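Local coordinates for protein Bug27 (Bordetella pertussis, PDB 2QPQ), which probably binds a small solute in the periplasm as the Venus-flytrap receptor component of a Bug-family, TctC-like transport system, at residues A[165-169]-A[182-187]. Numbering follows the deposited sequence.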
loop_
_atom_site.group_PDB
_atom_site.type_symbol
_atom_site.label_atom_id
_atom_site.label_comp_id
_atom_site.label_asym_id
_atom_site.label_seq_id
_atom_site.Cartn_x
_atom_site.Cartn_y
_atom_site.Cartn_z
ATOM N N CYS A 165 5.111 6.515 -7.326
ATOM C CA CYS A 165 4.185 6.283 -8.414
ATOM C C CYS A 165 4.209 7.395 -9.457
ATOM O O CYS A 165 3.931 7.141 -10.630
ATOM C CB CYS A 165 2.748 6.056 -7.914
ATOM S SG CYS A 165 2.485 4.586 -6.845
ATOM N N GLY A 166 4.520 8.613 -9.018
ATOM C CA GLY A 166 4.577 9.769 -9.921
ATOM C C GLY A 166 5.573 9.589 -11.053
ATOM O O GLY A 166 5.210 9.686 -12.238
ATOM N N PRO A 167 6.854 9.334 -10.715
ATOM C CA PRO A 167 7.802 9.011 -11.788
ATOM C C PRO A 167 7.492 7.761 -12.642
ATOM O O PRO A 167 7.726 7.794 -13.863
ATOM C CB PRO A 167 9.133 8.876 -11.027
ATOM C CG PRO A 167 8.926 9.833 -9.835
ATOM C CD PRO A 167 7.545 9.386 -9.410
ATOM N N ALA A 168 6.942 6.700 -12.046
ATOM C CA ALA A 168 6.555 5.513 -12.838
ATOM C C ALA A 168 5.509 5.903 -13.865
ATOM O O ALA A 168 5.656 5.608 -15.038
ATOM C CB ALA A 168 6.032 4.393 -11.950
ATOM N N LEU A 169 4.465 6.591 -13.415
ATOM C CA LEU A 169 3.437 7.057 -14.319
ATOM C C LEU A 169 3.944 7.962 -15.442
ATOM O O LEU A 169 3.502 7.815 -16.584
ATOM C CB LEU A 169 2.337 7.755 -13.526
ATOM C CG LEU A 169 1.354 6.818 -12.799
ATOM C CD1 LEU A 169 0.565 7.646 -11.744
ATOM C CD2 LEU A 169 0.450 6.145 -13.798
ATOM N N VAL A 182 1.149 0.408 -10.460
ATOM C CA VAL A 182 1.092 1.542 -9.561
ATOM C C VAL A 182 -0.216 1.435 -8.766
ATOM O O VAL A 182 -1.045 0.565 -9.032
ATOM C CB VAL A 182 1.246 2.917 -10.322
ATOM C CG1 VAL A 182 2.599 2.972 -11.084
ATOM C CG2 VAL A 182 0.102 3.140 -11.301
ATOM N N THR A 183 -0.416 2.311 -7.801
ATOM C CA THR A 183 -1.673 2.281 -7.079
ATOM C C THR A 183 -2.774 2.752 -8.018
ATOM O O THR A 183 -2.558 3.676 -8.839
ATOM C CB THR A 183 -1.646 3.221 -5.871
ATOM O OG1 THR A 183 -1.445 4.553 -6.333
ATOM C CG2 THR A 183 -0.553 2.821 -4.856
ATOM N N ALA A 184 -3.942 2.125 -7.892
ATOM C CA ALA A 184 -5.157 2.596 -8.561
ATOM C C ALA A 184 -5.431 4.104 -8.400
ATOM O O ALA A 184 -5.769 4.795 -9.359
ATOM C CB ALA A 184 -6.364 1.757 -8.126
ATOM N N SER A 185 -5.259 4.620 -7.200
ATOM C CA SER A 185 -5.486 6.037 -6.904
ATOM C C SER A 185 -4.620 7.004 -7.741
ATOM O O SER A 185 -5.141 8.014 -8.250
ATOM C CB SER A 185 -5.257 6.282 -5.413
ATOM O OG SER A 185 -4.018 5.680 -5.054
ATOM N N SER A 186 -3.316 6.704 -7.872
ATOM C CA SER A 186 -2.431 7.467 -8.774
ATOM C C SER A 186 -2.854 7.402 -10.245
ATOM O O SER A 186 -2.780 8.409 -10.958
ATOM C CB SER A 186 -0.944 7.068 -8.635
ATOM O OG SER A 186 -0.674 5.711 -8.996
ATOM N N ALA A 187 -3.308 6.232 -10.680
ATOM C CA ALA A 187 -3.501 5.951 -12.112
ATOM C C ALA A 187 -4.872 6.374 -12.620
ATOM O O ALA A 187 -5.032 6.692 -13.814
ATOM C CB ALA A 187 -3.333 4.493 -12.358
#
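C165 and L169, one turn apart on helix 165-173, both reach across to the point where strand 180-183 gives way to helix 184-192. Going outward along C165, CB sits 3.6 Å from OG of S186, and a little farther from that residue's own CB. Next comes SG, which chi1 of -62° swings beside the backbone N and away from the carbonyl carbon; there it lies 3.8 Å from N of T183, with OG1 and CG2 of the same residue slightly farther off and CB of V182 also touching. The sulfur then continues into the disulfide with C136, tying the start of this helix to the loop just after strand 132-135. In the mixed sheet of the alpha/beta, Venus-flytrap fold, helix 165-173 is the connection of a beta-alpha-beta crossover from strand 158-161 to strand 180-183, which lie on either side of strand 132-135, parallel to it. V182 splits its methyls between two partners, CG1 going to CB of A168 at 3.8 Å and CG2 to CD2 of L169 at 3.9 Å. The other leucine methyl, CD1, presses on CB of S186 at 3.5 Å. T183 occupies the N-cap position of helix 184-192, and its carbonyl O takes two donors, N of A187 and OG of S186; the hydroxyl bond, 2.8 Å from OG of S186 to O of T183, arrives in the carbonyl plane on a lone pair. A bound citrate, probably from the crystallisation liquor, lies about 4 Å from the side chain of C165.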